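Local coordinates for hypothetical protein ST1066 (Sulfolobus tokodaii, PDB 2PJZ) that probably binds and hydrolyses ATP as the nucleotide-binding component of an ABC transporter, putatively one for cobalt, at residues G102-F108 / S140-Q146; Y197-G201 / L228-I232. All coordinates share one frame; numbering follows the deposited sequence.

Interaction 1 of 2, residues G102-F108 / S140-Q146; sequences GLDRDLF and SLALASQ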
loop_
_atom_site.group_PDB
_atom_site.type_symbol
_atom_site.label_atom_id
_atom_site.label_comp_id
_atom_site.label_asym_id
_atom_site.label_seq_id
_atom_site.Cartn_x
_atom_site.Cartn_y
_atom_site.Cartn_z
ATOM N N GLY A 102 -12.507 -3.366 -16.983
ATOM C CA GLY A 102 -11.924 -4.167 -18.093
ATOM C C GLY A 102 -11.121 -5.360 -17.597
ATOM O O GLY A 102 -10.119 -5.739 -18.199
ATOM N N LEU A 103 -11.539 -5.944 -16.479
ATOM C CA LEU A 103 -10.866 -7.147 -15.967
ATOM C C LEU A 103 -10.913 -8.278 -17.021
ATOM O O LEU A 103 -11.948 -8.495 -17.665
ATOM C CB LEU A 103 -11.481 -7.612 -14.633
ATOM C CG LEU A 103 -10.952 -8.903 -13.953
ATOM C CD1 LEU A 103 -11.174 -8.814 -12.443
ATOM C CD2 LEU A 103 -11.709 -10.117 -14.530
ATOM N N ASP A 104 -9.791 -8.979 -17.152
ATOM C CA ASP A 104 -9.658 -10.117 -18.066
ATOM C C ASP A 104 -9.869 -11.399 -17.266
ATOM O O ASP A 104 -9.049 -11.741 -16.419
ATOM C CB ASP A 104 -8.251 -10.117 -18.647
ATOM C CG ASP A 104 -8.019 -11.259 -19.635
ATOM O OD1 ASP A 104 -7.960 -10.972 -20.840
ATOM O OD2 ASP A 104 -7.925 -12.422 -19.219
ATOM N N ARG A 105 -10.984 -12.088 -17.508
ATOM C CA ARG A 105 -11.342 -13.273 -16.721
ATOM C C ARG A 105 -10.262 -14.335 -16.794
ATOM O O ARG A 105 -9.945 -14.940 -15.783
ATOM C CB ARG A 105 -12.689 -13.859 -17.166
ATOM C CG ARG A 105 -13.080 -15.153 -16.416
ATOM C CD ARG A 105 -14.457 -15.633 -16.860
ATOM N NE ARG A 105 -15.523 -14.830 -16.258
ATOM C CZ ARG A 105 -16.092 -15.086 -15.086
ATOM N NH1 ARG A 105 -15.682 -16.112 -14.353
ATOM N NH2 ARG A 105 -17.049 -14.290 -14.623
ATOM N N ASP A 106 -9.695 -14.560 -17.985
ATOM C CA ASP A 106 -8.673 -15.599 -18.154
ATOM C C ASP A 106 -7.448 -15.301 -17.288
ATOM O O ASP A 106 -6.890 -16.200 -16.654
ATOM C CB ASP A 106 -8.249 -15.724 -19.629
ATOM C CG ASP A 106 -9.202 -16.615 -20.465
ATOM O OD1 ASP A 106 -10.229 -17.099 -19.958
ATOM O OD2 ASP A 106 -8.901 -16.824 -21.657
ATOM N N LEU A 107 -7.017 -14.036 -17.278
ATOM C CA LEU A 107 -5.865 -13.620 -16.465
ATOM C C LEU A 107 -6.199 -13.805 -14.993
ATOM O O LEU A 107 -5.374 -14.316 -14.247
ATOM C CB LEU A 107 -5.457 -12.153 -16.723
ATOM C CG LEU A 107 -4.305 -11.561 -15.894
ATOM C CD1 LEU A 107 -3.072 -12.455 -15.962
ATOM C CD2 LEU A 107 -3.940 -10.122 -16.325
ATOM N N PHE A 108 -7.391 -13.385 -14.583
ATOM C CA PHE A 108 -7.825 -13.626 -13.194
ATOM C C PHE A 108 -7.766 -15.124 -12.797
ATOM O O PHE A 108 -7.316 -15.479 -11.702
ATOM C CB PHE A 108 -9.228 -13.074 -12.955
ATOM C CG PHE A 108 -9.751 -13.320 -11.563
ATOM C CD1 PHE A 108 -9.294 -12.556 -10.479
ATOM C CD2 PHE A 108 -10.700 -14.320 -11.338
ATOM C CE1 PHE A 108 -9.755 -12.801 -9.194
ATOM C CE2 PHE A 108 -11.183 -14.567 -10.055
ATOM C CZ PHE A 108 -10.711 -13.810 -8.977
ATOM N N SER A 140 -5.853 -9.981 -6.733
ATOM C CA SER A 140 -5.969 -10.576 -8.055
ATOM C C SER A 140 -7.018 -9.830 -8.896
ATOM O O SER A 140 -6.775 -9.521 -10.063
ATOM C CB SER A 140 -6.296 -12.079 -7.934
ATOM O OG SER A 140 -5.220 -12.761 -7.332
ATOM N N LEU A 141 -8.167 -9.519 -8.311
ATOM C CA LEU A 141 -9.168 -8.680 -9.010
ATOM C C LEU A 141 -8.591 -7.306 -9.449
ATOM O O LEU A 141 -8.826 -6.845 -10.583
ATOM C CB LEU A 141 -10.387 -8.456 -8.113
ATOM C CG LEU A 141 -11.304 -9.670 -7.879
ATOM C CD1 LEU A 141 -12.161 -9.413 -6.656
ATOM C CD2 LEU A 141 -12.196 -9.975 -9.106
ATOM N N ALA A 142 -7.870 -6.659 -8.539
ATOM C CA ALA A 142 -7.252 -5.362 -8.859
ATOM C C ALA A 142 -6.291 -5.494 -10.066
ATOM O O ALA A 142 -6.302 -4.658 -10.971
ATOM C CB ALA A 142 -6.532 -4.803 -7.653
ATOM N N LEU A 143 -5.469 -6.546 -10.068
ATOM C CA LEU A 143 -4.416 -6.683 -11.079
ATOM C C LEU A 143 -4.885 -7.237 -12.403
ATOM O O LEU A 143 -4.246 -6.984 -13.443
ATOM C CB LEU A 143 -3.247 -7.529 -10.559
ATOM C CG LEU A 143 -2.538 -7.007 -9.298
ATOM C CD1 LEU A 143 -1.536 -8.022 -8.864
ATOM C CD2 LEU A 143 -1.854 -5.650 -9.496
ATOM N N ALA A 144 -5.970 -8.009 -12.386
ATOM C CA ALA A 144 -6.391 -8.700 -13.614
ATOM C C ALA A 144 -7.032 -7.762 -14.633
ATOM O O ALA A 144 -7.236 -8.134 -15.782
ATOM C CB ALA A 144 -7.300 -9.867 -13.297
ATOM N N SER A 145 -7.330 -6.529 -14.229
ATOM C CA SER A 145 -7.683 -5.502 -15.196
ATOM C C SER A 145 -6.496 -4.778 -15.848
ATOM O O SER A 145 -6.698 -3.811 -16.611
ATOM C CB SER A 145 -8.650 -4.481 -14.580
ATOM O OG SER A 145 -8.037 -3.827 -13.492
ATOM N N GLN A 146 -5.275 -5.210 -15.537
ATOM C CA GLN A 146 -4.081 -4.567 -16.056
ATOM C C GLN A 146 -4.140 -3.025 -15.856
ATOM O O GLN A 146 -4.008 -2.241 -16.816
ATOM C CB GLN A 146 -3.877 -4.933 -17.532
ATOM C CG GLN A 146 -3.613 -6.423 -17.690
ATOM C CD GLN A 146 -2.896 -6.783 -18.976
ATOM O OE1 GLN A 146 -3.507 -7.344 -19.886
ATOM N NE2 GLN A 146 -1.606 -6.479 -19.056
#
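Asp104 OD2 accepts from Leu107 N at 2.7 Å, capping the start of helix 105-114. Asp104 N gives a nearly straight bond to Ala144 O (3.0 Å, 170° at the hydrogen) from above the carbonyl plane, tying this start to the end of helix 131-144. Alanine suits this place: Ala144 CB lies 3.7 Å from Phe108 N, at the edge of the Phe108 ring. Leu103 CG lies 3.8 Å from Ala144 CB, and Leu103 CD1 continues to Leu141 CD2. Leu107 CD2 lies against the Ala144 backbone and 4.0 Å from Gln146 CG. With CG anti to the backbone N (chi1 178°), the Phe108 ring brings CE1 to Leu141 CG at 3.7 Å and meets Ser140 CB obliquely. The buried Ser140 OG is satisfied by Leu136 O, one turn back, leaving CB to meet the ring. With an alanine in place of Phe108, Leu141 and Ser140 would lose their aromatic neighbour, and a gap would probably open between the helices. Val94 of helix 90-100 touches Phe108, in an all-helical cluster consistent with the helical subdomain of ABC ATPases. One directed backbone bond, joined by apolar contacts around the Ala144 methyl, probably fixes how the helix ends lie against each other.

Interaction 2 of 2, residues Y197-G201 / L228-I232; sequences YFLVG and LVLDI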
loop_
_atom_site.group_PDB
_atom_site.type_symbol
_atom_site.label_atom_id
_atom_site.label_comp_id
_atom_site.label_asym_id
_atom_site.label_seq_id
_atom_site.Cartn_x
_atom_site.Cartn_y
_atom_site.Cartn_z
ATOM N N TYR A 197 8.562 5.206 1.317
ATOM C CA TYR A 197 8.341 6.326 2.205
ATOM C C TYR A 197 7.896 5.758 3.556
ATOM O O TYR A 197 7.314 4.695 3.607
ATOM C CB TYR A 197 7.200 7.191 1.677
ATOM C CG TYR A 197 7.541 7.901 0.395
ATOM C CD1 TYR A 197 7.930 9.235 0.421
ATOM C CD2 TYR A 197 7.479 7.236 -0.831
ATOM C CE1 TYR A 197 8.260 9.927 -0.756
ATOM C CE2 TYR A 197 7.808 7.905 -2.029
ATOM C CZ TYR A 197 8.191 9.260 -1.960
ATOM O OH TYR A 197 8.542 9.959 -3.092
ATOM N N PHE A 198 8.225 6.461 4.628
ATOM C CA PHE A 198 7.718 6.150 5.965
ATOM C C PHE A 198 6.580 7.111 6.327
ATOM O O PHE A 198 6.718 8.310 6.161
ATOM C CB PHE A 198 8.835 6.364 6.993
ATOM C CG PHE A 198 9.901 5.317 6.920
ATOM C CD1 PHE A 198 9.801 4.151 7.702
ATOM C CD2 PHE A 198 10.989 5.483 6.063
ATOM C CE1 PHE A 198 10.795 3.163 7.647
ATOM C CE2 PHE A 198 11.996 4.506 6.013
ATOM C CZ PHE A 198 11.895 3.346 6.796
ATOM N N LEU A 199 5.476 6.577 6.830
ATOM C CA LEU A 199 4.448 7.439 7.440
ATOM C C LEU A 199 4.761 7.432 8.939
ATOM O O LEU A 199 4.355 6.500 9.638
ATOM C CB LEU A 199 3.043 6.890 7.148
ATOM C CG LEU A 199 1.817 7.747 7.517
ATOM C CD1 LEU A 199 1.853 9.154 6.892
ATOM C CD2 LEU A 199 0.596 7.016 7.098
ATOM N N VAL A 200 5.478 8.464 9.390
ATOM C CA VAL A 200 5.844 8.701 10.821
ATOM C C VAL A 200 6.068 10.182 11.068
ATOM O O VAL A 200 6.303 10.934 10.148
ATOM C CB VAL A 200 7.160 7.962 11.257
ATOM C CG1 VAL A 200 6.908 6.482 11.434
ATOM C CG2 VAL A 200 8.287 8.218 10.263
ATOM N N GLY A 201 6.023 10.618 12.323
ATOM C CA GLY A 201 6.235 12.036 12.627
ATOM C C GLY A 201 5.123 12.854 12.027
ATOM O O GLY A 201 5.330 13.986 11.555
ATOM N N LEU A 228 18.480 8.764 4.648
ATOM C CA LEU A 228 17.255 9.506 4.963
ATOM C C LEU A 228 17.243 9.872 6.432
ATOM O O LEU A 228 17.566 9.038 7.271
ATOM C CB LEU A 228 16.022 8.646 4.631
ATOM C CG LEU A 228 14.629 9.238 4.912
ATOM C CD1 LEU A 228 14.383 10.446 4.017
ATOM C CD2 LEU A 228 13.557 8.168 4.674
ATOM N N VAL A 229 16.873 11.113 6.735
ATOM C CA VAL A 229 16.686 11.536 8.122
ATOM C C VAL A 229 15.193 11.713 8.434
ATOM O O VAL A 229 14.515 12.496 7.787
ATOM C CB VAL A 229 17.450 12.837 8.459
ATOM C CG1 VAL A 229 17.262 13.203 9.943
ATOM C CG2 VAL A 229 18.980 12.672 8.130
ATOM N N LEU A 230 14.702 10.962 9.412
ATOM C CA LEU A 230 13.301 11.056 9.844
ATOM C C LEU A 230 13.143 11.998 11.021
ATOM O O LEU A 230 13.851 11.869 12.005
ATOM C CB LEU A 230 12.782 9.684 10.275
ATOM C CG LEU A 230 12.825 8.537 9.269
ATOM C CD1 LEU A 230 12.445 7.266 9.970
ATOM C CD2 LEU A 230 11.890 8.835 8.086
ATOM N N ASP A 231 12.196 12.927 10.916
ATOM C CA ASP A 231 11.765 13.773 12.043
ATOM C C ASP A 231 10.601 13.123 12.817
ATOM O O ASP A 231 9.559 12.832 12.216
ATOM C CB ASP A 231 11.361 15.140 11.490
ATOM C CG ASP A 231 12.436 15.750 10.600
ATOM O OD1 ASP A 231 13.613 15.804 11.024
ATOM O OD2 ASP A 231 12.135 16.181 9.473
ATOM N N ILE A 232 10.791 12.867 14.121
ATOM C CA ILE A 232 9.833 12.119 14.979
ATOM C C ILE A 232 9.703 12.679 16.423
ATOM O O ILE A 232 10.711 12.789 17.130
ATOM C CB ILE A 232 10.221 10.640 15.087
ATOM C CG1 ILE A 232 10.290 9.992 13.700
ATOM C CG2 ILE A 232 9.242 9.884 15.988
ATOM C CD1 ILE A 232 10.873 8.621 13.699
HETATM O O HOH W 1 7.558 15.024 13.070
#
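Phe198 CD2 meets two leucine methyls of the opposing strand, Leu228 CD2 and Leu230 CD2, each at 4.0 Å. Leu230 crosses the phenylalanine at about a right angle and lays CD1 over one face of the ring, whereas Leu228 CD2 comes in obliquely. Phe198 chi1 of -72° sets CG beside the backbone N and opposite the carbonyl carbon, turning the ring toward the two leucines. Val200 CG2 stands 4.3 Å from both Leu230 CD2 and Ile232 CD1; branched aliphatic residues suit this apolar part of the interface. The strands run within 13° of parallel, but their axes are 8.6 Å apart, too far for backbone pairing, and they belong to different sheets: 195-200 to the mixed sheet expected of a P-loop ATPase core, while 228-232 is an edge strand of a separate antiparallel sheet. Beyond Val200 the backbones close in, and Gly201 CA makes a CA-H...O contact of 3.4 Å to Asp231 O. With its positive phi, glycine fits well, since a CB would collide with that oxygen. A water donates to Gly201 O and, weakly, to Asp231 O. Gln205 NE2 bonds to both Val200 O and Asp231 O, a side-chain bridge in addition to the water, and Asp231 OD1 pairs with Lys236 NZ. Farther out, Ile257 of helix 256-260 touches Phe198 and Ile232, and its neighbour Tyr258 touches Val200 and Ile232.

In the fold
The two interactions lie on opposite sides of the chain's centre, their own centres about 35 Å apart, and share no helix or strand. Interaction 1 joins the ends of two helices and is mostly buried, with exposed residues at its margin; interaction 2 brings together two strands from separate sheets and is partly buried, its touching residues ranging from buried to partly exposed. Their chemistry follows the backbone. Helix termini leave amides and carbonyls without partners within the helix, and in 102-108 / 140-146 one such pair bonds directly. Between 197-201 and 228-232 the strands are mated by side chains, and the polar links there pass through water and Gln205.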